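Local coordinates for protein VlsE1 (Borreliella burgdorferi, PDB 1L8W) that is a surface-exposed lipoprotein whose antigenic variation is probably a means of evading the host immune response, at residues K63-T67 / L313-T317; T76-N81 / V114-D119; T127-S133 / S155-I159; S173-K177 / S219-I223. One frame throughout, in Å; residues are numbered along the deposited sequence.

Contact 1. Residues K63-T67 / L313-T317; sequences KTYFT and LGAIT
Tyr65 reaches from helix 59-80 to Leu313 and Thr317 on the long helix 294-333, forming a parallel helix-helix contact in the mainly helical bundle of this Borrelia lipoprotein. The two short helical segments run almost exactly alongside each other, at 2°, but their axes stay 12.0 Å apart, so large side chains have to bridge the gap. Most of that span falls to Tyr65: with CG anti to its own backbone nitrogen (chi1 167°), the ring is thrown straight across toward helix 294-333. Leu313 slides past it in the opposite sense. Its CD1 lies over one face of the ring, while CD2 packs 3.8 Å from Tyr65 CE2 on the side nearer Phe66. Phe66 is turned differently and fills the inner side of the joint. Its CE1 stands at the edge of the Tyr65 ring, and Tyr65 CD2 in return sits above the rim of the Phe66 face. Phe66 CZ meets Leu313 CD2 obliquely at 4.1 Å; Ile316 CD1 comes to the Phe66 ring at its edge, 4.4 Å from CE1, and Ile316 CG2 lies 3.7 Å from the phenol oxygen of Tyr65. Ile163 and Ile166 of helix 153-170 continue this apolar layer on the buried side, where both Phe66 and Ile316 touch Ile166. Only the Thr317 end of the contact is polar. There Thr317, near the solvent, brings its hydroxyl up to the ring edge close to the ring plane, making a short hydrogen bond of 2.6 Å between Tyr65 OH and Thr317 OG1.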
loop_
_atom_site.group_PDB
_atom_site.type_symbol
_atom_site.label_atom_id
_atom_site.label_comp_id
_atom_site.label_asym_id
_atom_site.label_seq_id
_atom_site.Cartn_x
_atom_site.Cartn_y
_atom_site.Cartn_z
ATOM N N LYS A 63 2.084 8.070 7.398
ATOM C CA LYS A 63 1.060 8.837 8.081
ATOM C C LYS A 63 1.215 10.291 7.666
ATOM O O LYS A 63 0.233 10.967 7.336
ATOM C CB LYS A 63 1.216 8.693 9.596
ATOM C CG LYS A 63 0.080 9.297 10.420
ATOM C CD LYS A 63 0.375 9.155 11.903
ATOM C CE LYS A 63 -0.762 9.674 12.758
ATOM N NZ LYS A 63 -1.974 8.839 12.614
ATOM N N THR A 64 2.457 10.762 7.672
ATOM C CA THR A 64 2.767 12.143 7.296
ATOM C C THR A 64 2.248 12.439 5.888
ATOM O O THR A 64 1.693 13.515 5.629
ATOM C CB THR A 64 4.293 12.384 7.348
ATOM O OG1 THR A 64 4.755 12.167 8.688
ATOM C CG2 THR A 64 4.643 13.804 6.919
ATOM N N TYR A 65 2.443 11.484 4.980
ATOM C CA TYR A 65 1.978 11.621 3.608
ATOM C C TYR A 65 0.470 11.888 3.574
ATOM O O TYR A 65 0.024 12.858 2.958
ATOM C CB TYR A 65 2.288 10.357 2.799
ATOM C CG TYR A 65 1.555 10.305 1.473
ATOM C CD1 TYR A 65 2.028 10.998 0.350
ATOM C CD2 TYR A 65 0.350 9.612 1.359
ATOM C CE1 TYR A 65 1.308 11.000 -0.851
ATOM C CE2 TYR A 65 -0.378 9.608 0.167
ATOM C CZ TYR A 65 0.102 10.304 -0.932
ATOM O OH TYR A 65 -0.647 10.309 -2.089
ATOM N N PHE A 66 -0.312 11.040 4.235
ATOM C CA PHE A 66 -1.762 11.231 4.257
ATOM C C PHE A 66 -2.183 12.545 4.921
ATOM O O PHE A 66 -3.036 13.251 4.396
ATOM C CB PHE A 66 -2.466 10.049 4.947
ATOM C CG PHE A 66 -2.449 8.769 4.146
ATOM C CD1 PHE A 66 -2.936 8.738 2.841
ATOM C CD2 PHE A 66 -1.961 7.590 4.705
ATOM C CE1 PHE A 66 -2.937 7.538 2.101
ATOM C CE2 PHE A 66 -1.958 6.398 3.984
ATOM C CZ PHE A 66 -2.445 6.368 2.682
ATOM N N THR A 67 -1.587 12.878 6.067
ATOM C CA THR A 67 -1.927 14.120 6.762
ATOM C C THR A 67 -1.680 15.310 5.830
ATOM O O THR A 67 -2.532 16.194 5.686
ATOM C CB THR A 67 -1.080 14.327 8.034
ATOM O OG1 THR A 67 -1.086 13.130 8.823
ATOM C CG2 THR A 67 -1.670 15.491 8.891
ATOM N N LEU A 313 1.599 4.898 -3.170
ATOM C CA LEU A 313 1.321 6.284 -2.777
ATOM C C LEU A 313 1.416 7.250 -3.952
ATOM O O LEU A 313 0.692 8.239 -4.015
ATOM C CB LEU A 313 2.293 6.734 -1.685
ATOM C CG LEU A 313 2.243 5.991 -0.355
ATOM C CD1 LEU A 313 3.178 6.670 0.637
ATOM C CD2 LEU A 313 0.824 6.004 0.169
ATOM N N GLY A 314 2.330 6.976 -4.871
ATOM C CA GLY A 314 2.461 7.821 -6.040
ATOM C C GLY A 314 1.213 7.694 -6.898
ATOM O O GLY A 314 0.736 8.679 -7.453
ATOM N N ALA A 315 0.666 6.485 -6.996
ATOM C CA ALA A 315 -0.538 6.284 -7.794
ATOM C C ALA A 315 -1.740 6.980 -7.131
ATOM O O ALA A 315 -2.615 7.521 -7.812
ATOM C CB ALA A 315 -0.807 4.777 -7.977
ATOM N N ILE A 316 -1.774 6.968 -5.800
ATOM C CA ILE A 316 -2.854 7.615 -5.068
ATOM C C ILE A 316 -2.758 9.107 -5.365
ATOM O O ILE A 316 -3.767 9.771 -5.610
ATOM C CB ILE A 316 -2.736 7.361 -3.541
ATOM C CG1 ILE A 316 -3.076 5.898 -3.228
ATOM C CG2 ILE A 316 -3.665 8.291 -2.778
ATOM C CD1 ILE A 316 -2.940 5.533 -1.760
ATOM N N THR A 317 -1.533 9.616 -5.375
ATOM C CA THR A 317 -1.288 11.019 -5.673
ATOM C C THR A 317 -1.777 11.357 -7.086
ATOM O O THR A 317 -2.421 12.386 -7.303
ATOM C CB THR A 317 0.214 11.336 -5.552
ATOM O OG1 THR A 317 0.616 11.191 -4.188
ATOM C CG2 THR A 317 0.518 12.757 -6.014
#

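Contact 2. Residues T76-N81 / V114-D119; sequences TKTDLN and VSELLD
Lys77 lies along Leu118 and reaches over Ser115 to Asp119, joining helix 59-80 to helix 106-131. These neighbours in sequence form an antiparallel pair, crossing at -162° with axes 10.0 Å apart, and part of the connection between them is not modelled. A first torsion of -179° swings the lysine's CG away from the main-chain nitrogen and sends the chain toward helix 106-131. CB rests 3.7 Å from Leu118 CD1, and CG still skirts the same methyl at 4.2 Å. CD runs on toward Asp119, whose OD1 is too doubtfully placed to fix that approach, and CE lies 3.3 Å from Ser115 OG. A bend at the last torsion then turns NZ toward a water molecule, to which it donates at 2.9 Å; that water donates in turn to Asp119 OD2 at 3.1 Å. The direct ion pair from Lys77 NZ to Asp119 OD1 is long, and OD1 has a second, weak and long pairing with Lys123. Beneath the lysine, Leu80 CD2 presses tightly on Val114 CG1 at 3.5 Å, their side chains crossing near a right angle, and Thr76 CG2 touches Leu118 CD2 at 4.0 Å. Leu328, Val331 and Val324 of helix 294-333 close the apolar side. The chemistry thus splits by depth: branched carbons seal the interior, while the charges above are joined through a water, and any direct attraction is probably modest.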
loop_
_atom_site.group_PDB
_atom_site.type_symbol
_atom_site.label_atom_id
_atom_site.label_comp_id
_atom_site.label_asym_id
_atom_site.label_seq_id
_atom_site.Cartn_x
_atom_site.Cartn_y
_atom_site.Cartn_z
ATOM N N THR A 76 -7.718 23.445 -0.516
ATOM C CA THR A 76 -8.331 23.548 -1.832
ATOM C C THR A 76 -9.848 23.696 -1.666
ATOM O O THR A 76 -10.478 24.465 -2.382
ATOM C CB THR A 76 -8.016 22.296 -2.692
ATOM O OG1 THR A 76 -6.682 22.397 -3.209
ATOM C CG2 THR A 76 -8.998 22.171 -3.842
ATOM N N LYS A 77 -10.433 22.966 -0.719
ATOM C CA LYS A 77 -11.872 23.056 -0.495
ATOM C C LYS A 77 -12.282 24.442 0.007
ATOM O O LYS A 77 -13.347 24.947 -0.346
ATOM C CB LYS A 77 -12.334 21.997 0.500
ATOM C CG LYS A 77 -13.845 22.035 0.763
ATOM C CD LYS A 77 -14.279 20.911 1.680
ATOM C CE LYS A 77 -15.791 20.888 1.858
ATOM N NZ LYS A 77 -16.298 22.090 2.577
ATOM N N THR A 78 -11.443 25.045 0.844
ATOM C CA THR A 78 -11.724 26.382 1.367
ATOM C C THR A 78 -11.670 27.400 0.216
ATOM O O THR A 78 -12.589 28.207 0.038
ATOM C CB THR A 78 -10.684 26.801 2.441
ATOM O OG1 THR A 78 -10.714 25.875 3.536
ATOM C CG2 THR A 78 -10.978 28.206 2.948
ATOM N N ASP A 79 -10.593 27.354 -0.563
ATOM C CA ASP A 79 -10.427 28.279 -1.680
ATOM C C ASP A 79 -11.549 28.142 -2.702
ATOM O O ASP A 79 -11.899 29.095 -3.384
ATOM C CB ASP A 79 -9.070 28.068 -2.360
ATOM C CG ASP A 79 -7.900 28.231 -1.398
ATOM O OD1 ASP A 79 -8.059 28.934 -0.372
ATOM O OD2 ASP A 79 -6.818 27.665 -1.675
ATOM N N LEU A 80 -12.127 26.955 -2.790
ATOM C CA LEU A 80 -13.209 26.719 -3.729
ATOM C C LEU A 80 -14.499 27.365 -3.233
ATOM O O LEU A 80 -15.207 28.028 -3.989
ATOM C CB LEU A 80 -13.424 25.219 -3.902
ATOM C CG LEU A 80 -14.470 24.833 -4.938
ATOM C CD1 LEU A 80 -13.982 25.266 -6.308
ATOM C CD2 LEU A 80 -14.716 23.337 -4.900
ATOM N N ASN A 81 -14.798 27.161 -1.955
ATOM C CA ASN A 81 -16.002 27.715 -1.350
ATOM C C ASN A 81 -15.855 29.184 -1.004
ATOM O O ASN A 81 -16.670 29.736 -0.265
ATOM C CB ASN A 81 -16.353 26.945 -0.083
ATOM C CG ASN A 81 -16.679 25.502 -0.358
ATOM O OD1 ASN A 81 -17.619 25.194 -1.095
ATOM N ND2 ASN A 81 -15.904 24.600 0.233
ATOM N N VAL A 114 -18.068 19.416 -6.591
ATOM C CA VAL A 114 -16.627 19.344 -6.416
ATOM C C VAL A 114 -16.304 19.396 -4.926
ATOM O O VAL A 114 -15.370 18.740 -4.456
ATOM C CB VAL A 114 -15.928 20.514 -7.146
ATOM C CG1 VAL A 114 -14.439 20.505 -6.861
ATOM C CG2 VAL A 114 -16.171 20.397 -8.635
ATOM N N SER A 115 -17.089 20.172 -4.186
ATOM C CA SER A 115 -16.899 20.309 -2.748
ATOM C C SER A 115 -17.175 18.976 -2.058
ATOM O O SER A 115 -16.441 18.567 -1.161
ATOM C CB SER A 115 -17.837 21.387 -2.194
ATOM O OG SER A 115 -17.717 21.504 -0.782
ATOM N N GLU A 116 -18.235 18.301 -2.489
ATOM C CA GLU A 116 -18.615 17.018 -1.908
ATOM C C GLU A 116 -17.517 16.004 -2.205
ATOM O O GLU A 116 -17.192 15.154 -1.372
ATOM C CB GLU A 116 -19.936 16.539 -2.514
ATOM C CG GLU A 116 -20.851 15.791 -1.551
ATOM C CD GLU A 116 -22.061 16.622 -1.131
ATOM O OE1 GLU A 116 -22.767 17.134 -2.027
ATOM O OE2 GLU A 116 -22.311 16.755 0.088
ATOM N N LEU A 117 -16.960 16.108 -3.408
ATOM C CA LEU A 117 -15.888 15.231 -3.855
ATOM C C LEU A 117 -14.721 15.440 -2.893
ATOM O O LEU A 117 -14.208 14.483 -2.309
ATOM C CB LEU A 117 -15.490 15.600 -5.295
ATOM C CG LEU A 117 -14.567 14.729 -6.163
ATOM C CD1 LEU A 117 -13.318 15.512 -6.505
ATOM C CD2 LEU A 117 -14.226 13.414 -5.471
ATOM N N LEU A 118 -14.320 16.698 -2.715
ATOM C CA LEU A 118 -13.224 17.023 -1.807
ATOM C C LEU A 118 -13.480 16.459 -0.410
ATOM O O LEU A 118 -12.567 15.931 0.225
ATOM C CB LEU A 118 -13.027 18.539 -1.737
ATOM C CG LEU A 118 -12.453 19.171 -3.010
ATOM C CD1 LEU A 118 -12.623 20.683 -2.971
ATOM C CD2 LEU A 118 -10.986 18.792 -3.153
ATOM N N ASP A 119 -14.720 16.567 0.065
ATOM C CA ASP A 119 -15.093 16.045 1.384
ATOM C C ASP A 119 -14.867 14.546 1.495
ATOM O O ASP A 119 -14.345 14.062 2.496
ATOM C CB ASP A 119 -16.567 16.328 1.693
ATOM C CG ASP A 119 -16.793 17.712 2.249
ATOM O OD1 ASP A 119 -15.815 18.310 2.754
ATOM O OD2 ASP A 119 -17.946 18.194 2.197
HETATM O O HOH W 1 -17.889 20.457 4.341
#

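Contact 3. Residues T127-S133 / S155-I159; sequences TAEGASS and SVKGI
The methyl of Ala131 sits directly on the backbone of Gly158, with CB 3.4 Å from Gly158 C and 3.3 Å from Ile159 N, a side chain pressed against bare main chain. Because Gly158 carries no side chain on this face, the axes of the two short segments, from helix 106-131 and helix 153-170, can come within 8.1 Å of each other, antiparallel with a crossing angle of -162°. This is a close, buried helix-helix packing where helix 106-131 ends, built largely from small residues. Ile159 adds the one sizeable apolar group: its side chain packs against Ala131, although the exact place of CG1 is less certain. At the margin Thr127 CG2 faces Gly158 O, while the Thr127 hydroxyl is taken up by Glu165 and Lys123 O. The polar link lies where the backbone leaves the helix. Ser155 points its OG away from its own nitrogen (chi1 178°) and donates to Ala131 O at 2.7 Å, nearly in line with the carbonyl, the C=O...OG angle being 174°. Beyond Ala131 the chain bends through an inverse gamma turn centred on Ser132, whose OG folds back to Ala128 O at 2.9 Å, approaching from above the carbonyl plane rather than along a lone pair. Phe66 of helix 59-80 covers Ala128 and Ser132 from beyond. Ser155 OG is also hydrogen-bonded to Lys283 N, so one buried hydroxyl, placed between a carbonyl and an amide, is bonded to both and ties a loop of the fold to the joint between these two helices.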
loop_
_atom_site.group_PDB
_atom_site.type_symbol
_atom_site.label_atom_id
_atom_site.label_comp_id
_atom_site.label_asym_id
_atom_site.label_seq_id
_atom_site.Cartn_x
_atom_site.Cartn_y
_atom_site.Cartn_z
ATOM N N THR A 127 -9.081 8.146 7.017
ATOM C CA THR A 127 -9.273 6.769 7.447
ATOM C C THR A 127 -7.887 6.119 7.292
ATOM O O THR A 127 -7.389 5.471 8.213
ATOM C CB THR A 127 -10.295 6.020 6.561
ATOM O OG1 THR A 127 -11.570 6.676 6.624
ATOM C CG2 THR A 127 -10.457 4.586 7.041
ATOM N N ALA A 128 -7.257 6.322 6.136
ATOM C CA ALA A 128 -5.926 5.771 5.893
ATOM C C ALA A 128 -4.930 6.346 6.907
ATOM O O ALA A 128 -4.142 5.610 7.512
ATOM C CB ALA A 128 -5.471 6.101 4.487
ATOM N N GLU A 129 -4.964 7.663 7.075
ATOM C CA GLU A 129 -4.080 8.344 8.019
ATOM C C GLU A 129 -4.172 7.738 9.422
ATOM O O GLU A 129 -3.156 7.381 10.025
ATOM C CB GLU A 129 -4.422 9.844 8.084
ATOM C CG GLU A 129 -3.660 10.603 9.171
ATOM C CD GLU A 129 -4.230 11.996 9.435
ATOM O OE1 GLU A 129 -5.459 12.119 9.550
ATOM O OE2 GLU A 129 -3.454 12.961 9.544
ATOM N N GLY A 130 -5.386 7.611 9.943
ATOM C CA GLY A 130 -5.536 7.044 11.268
ATOM C C GLY A 130 -5.043 5.606 11.365
ATOM O O GLY A 130 -4.714 5.118 12.452
ATOM N N ALA A 131 -4.998 4.923 10.224
ATOM C CA ALA A 131 -4.558 3.533 10.173
ATOM C C ALA A 131 -3.046 3.397 10.019
ATOM O O ALA A 131 -2.491 2.309 10.213
ATOM C CB ALA A 131 -5.267 2.808 9.018
ATOM N N SER A 132 -2.384 4.498 9.667
ATOM C CA SER A 132 -0.937 4.501 9.480
ATOM C C SER A 132 -0.215 4.789 10.809
ATOM O O SER A 132 0.519 5.771 10.954
ATOM C CB SER A 132 -0.575 5.542 8.426
ATOM O OG SER A 132 -1.313 5.322 7.238
ATOM N N SER A 133 -0.413 3.888 11.760
ATOM C CA SER A 133 0.142 4.007 13.102
ATOM C C SER A 133 1.506 3.390 13.342
ATOM O O SER A 133 1.937 3.298 14.485
ATOM C CB SER A 133 -0.837 3.393 14.094
ATOM O OG SER A 133 -1.211 2.100 13.656
ATOM N N SER A 155 -4.364 -1.955 11.586
ATOM C CA SER A 155 -3.590 -1.040 10.746
ATOM C C SER A 155 -3.679 -1.509 9.290
ATOM O O SER A 155 -3.892 -0.704 8.381
ATOM C CB SER A 155 -2.122 -1.020 11.189
ATOM O OG SER A 155 -1.343 -0.177 10.364
ATOM N N VAL A 156 -3.519 -2.816 9.081
ATOM C CA VAL A 156 -3.582 -3.403 7.742
ATOM C C VAL A 156 -4.926 -3.139 7.077
ATOM O O VAL A 156 -4.997 -2.506 6.027
ATOM C CB VAL A 156 -3.373 -4.945 7.772
ATOM C CG1 VAL A 156 -3.435 -5.499 6.369
ATOM C CG2 VAL A 156 -2.039 -5.296 8.404
ATOM N N LYS A 157 -5.995 -3.622 7.703
ATOM C CA LYS A 157 -7.340 -3.461 7.157
ATOM C C LYS A 157 -7.766 -2.018 7.033
ATOM O O LYS A 157 -8.470 -1.656 6.084
ATOM C CB LYS A 157 -8.366 -4.218 8.002
ATOM C CG LYS A 157 -8.259 -5.722 7.901
ATOM C CD LYS A 157 -9.525 -6.383 8.413
ATOM C CE LYS A 157 -9.768 -6.058 9.874
ATOM N NZ LYS A 157 -8.601 -6.478 10.700
ATOM N N GLY A 158 -7.352 -1.196 7.998
ATOM C CA GLY A 158 -7.707 0.211 7.956
ATOM C C GLY A 158 -7.003 0.929 6.824
ATOM O O GLY A 158 -7.581 1.776 6.146
ATOM N N ILE A 159 -5.736 0.599 6.610
ATOM C CA ILE A 159 -5.002 1.247 5.538
ATOM C C ILE A 159 -5.644 0.860 4.210
ATOM O O ILE A 159 -5.819 1.704 3.329
ATOM C CB ILE A 159 -3.508 0.854 5.583
ATOM C CG1 ILE A 159 -2.855 1.497 6.814
ATOM C CG2 ILE A 159 -2.781 1.317 4.319
ATOM C CD1 ILE A 159 -1.386 1.173 6.964
#

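Contact 4. Residues S173-K177 / S219-I223; sequences SEKLK and SGEQI
Lys175 stretches obliquely across the bent side chain of Glu221, so that hydrocarbon meets hydrocarbon before the charges do. The lysine is extended all the way beyond CG, and its CD lies 3.4 Å from Glu221 CG. Glu221 instead curls back at its second torsion (chi2 62°), which brings the carboxylate round to the lysine tip: Lys175 NZ and Glu221 OE2 form a salt bridge of 3.4 Å. The other carboxylate oxygen serves its own segment, Ser219 OG donating to Glu221 OE1 at 3.0 Å from the anti side, 22° out of the carboxylate plane. Ser219 is the N-cap of helix 220-230, and its amide is held as in one half of a capping box: Ser219 N donates to Gln222 OE1 at 3.1 Å, with an N-H...O angle of 169°. Against this capped helix start lies an irregular surface loop from the region between helices 153-170 and 205-216. Leu176, at the centre of an inverse gamma turn, directs CD2 toward the cap, 3.9 Å from Ser219 OG. Its side chain crosses that of Gln222 at a slant, while Leu176 O faces Gln222 CG at 3.7 Å.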
loop_
_atom_site.group_PDB
_atom_site.type_symbol
_atom_site.label_atom_id
_atom_site.label_comp_id
_atom_site.label_asym_id
_atom_site.label_seq_id
_atom_site.Cartn_x
_atom_site.Cartn_y
_atom_site.Cartn_z
ATOM N N SER A 173 -12.660 1.527 -10.632
ATOM C CA SER A 173 -12.241 0.759 -11.796
ATOM C C SER A 173 -11.778 1.794 -12.811
ATOM O O SER A 173 -12.596 2.476 -13.428
ATOM C CB SER A 173 -13.422 -0.036 -12.358
ATOM O OG SER A 173 -13.033 -0.795 -13.489
ATOM N N GLU A 174 -10.467 1.923 -12.977
ATOM C CA GLU A 174 -9.948 2.913 -13.903
ATOM C C GLU A 174 -8.496 2.670 -14.301
ATOM O O GLU A 174 -7.742 1.998 -13.591
ATOM C CB GLU A 174 -10.083 4.303 -13.277
ATOM C CG GLU A 174 -9.819 5.455 -14.223
ATOM C CD GLU A 174 -9.867 6.803 -13.527
ATOM O OE1 GLU A 174 -10.849 7.069 -12.799
ATOM O OE2 GLU A 174 -8.923 7.600 -13.715
ATOM N N LYS A 175 -8.125 3.231 -15.448
ATOM C CA LYS A 175 -6.774 3.135 -15.991
ATOM C C LYS A 175 -6.332 1.693 -16.228
ATOM O O LYS A 175 -7.158 0.822 -16.507
ATOM C CB LYS A 175 -5.788 3.831 -15.052
ATOM C CG LYS A 175 -4.502 4.251 -15.730
ATOM C CD LYS A 175 -3.559 4.905 -14.754
ATOM C CE LYS A 175 -2.342 5.454 -15.465
ATOM N NZ LYS A 175 -1.402 6.073 -14.499
ATOM N N LEU A 176 -5.025 1.453 -16.131
ATOM C CA LEU A 176 -4.471 0.119 -16.326
ATOM C C LEU A 176 -4.855 -0.755 -15.143
ATOM O O LEU A 176 -3.993 -1.291 -14.447
ATOM C CB LEU A 176 -2.944 0.185 -16.442
ATOM C CG LEU A 176 -2.210 -1.136 -16.706
ATOM C CD1 LEU A 176 -2.524 -1.627 -18.112
ATOM C CD2 LEU A 176 -0.712 -0.936 -16.535
ATOM N N LYS A 177 -6.158 -0.885 -14.912
ATOM C CA LYS A 177 -6.662 -1.696 -13.815
ATOM C C LYS A 177 -6.358 -3.156 -14.107
ATOM O O LYS A 177 -6.569 -4.026 -13.259
ATOM C CB LYS A 177 -8.172 -1.500 -13.656
ATOM C CG LYS A 177 -8.804 -2.377 -12.586
ATOM C CD LYS A 177 -10.310 -2.204 -12.555
ATOM C CE LYS A 177 -10.955 -3.135 -11.546
ATOM N NZ LYS A 177 -12.430 -2.941 -11.506
ATOM N N SER A 219 2.893 -2.063 -12.014
ATOM C CA SER A 219 2.898 -0.619 -11.857
ATOM C C SER A 219 2.208 -0.258 -10.537
ATOM O O SER A 219 1.699 -1.130 -9.832
ATOM C CB SER A 219 2.192 0.047 -13.055
ATOM O OG SER A 219 0.784 -0.168 -13.044
ATOM N N GLY A 220 2.202 1.024 -10.199
ATOM C CA GLY A 220 1.563 1.455 -8.967
ATOM C C GLY A 220 0.063 1.262 -9.040
ATOM O O GLY A 220 -0.561 0.838 -8.064
ATOM N N GLU A 221 -0.518 1.580 -10.196
ATOM C CA GLU A 221 -1.955 1.424 -10.401
ATOM C C GLU A 221 -2.390 -0.011 -10.101
ATOM O O GLU A 221 -3.354 -0.241 -9.363
ATOM C CB GLU A 221 -2.339 1.763 -11.842
ATOM C CG GLU A 221 -2.085 3.200 -12.255
ATOM C CD GLU A 221 -0.616 3.575 -12.178
ATOM O OE1 GLU A 221 0.221 2.800 -12.685
ATOM O OE2 GLU A 221 -0.301 4.647 -11.615
ATOM N N GLN A 222 -1.670 -0.976 -10.668
ATOM C CA GLN A 222 -1.989 -2.388 -10.466
ATOM C C GLN A 222 -1.939 -2.796 -9.001
ATOM O O GLN A 222 -2.798 -3.535 -8.533
ATOM C CB GLN A 222 -1.039 -3.268 -11.287
ATOM C CG GLN A 222 -1.290 -3.220 -12.780
ATOM C CD GLN A 222 -0.301 -4.075 -13.554
ATOM O OE1 GLN A 222 0.841 -3.678 -13.775
ATOM N NE2 GLN A 222 -0.735 -5.267 -13.950
ATOM N N ILE A 223 -0.925 -2.325 -8.281
ATOM C CA ILE A 223 -0.804 -2.638 -6.859
ATOM C C ILE A 223 -1.955 -1.966 -6.100
ATOM O O ILE A 223 -2.502 -2.530 -5.155
ATOM C CB ILE A 223 0.545 -2.149 -6.290
ATOM C CG1 ILE A 223 1.700 -2.812 -7.049
ATOM C CG2 ILE A 223 0.645 -2.513 -4.828
ATOM C CD1 ILE A 223 3.065 -2.185 -6.788
#

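Contacts 1 and 3 lie side by side, each about 10 Å from the chain's centre and with their own centres 12 Å apart, and they touch directly: Thr67 OG1 lies 2.5 Å from Glu129 OE2 and Lys63 NZ 3.2 Å from Glu129 O, both probable hydrogen bonds, while Lys63 CB packs 3.3 Å from Ser132 O. Contact 2 shares helix 59-80 with contact 1 and helix 106-131 with contact 3, but sits farther along the bundle, its centre about 26 Å from that of the chain. Contact 4 meets contact 1 from another side, Ala315 CB packing 3.7 Å from Glu221 OE2, and lies across the chain's centre from contact 3. Along the sequence, the loop closed by contact 1 encloses the other three.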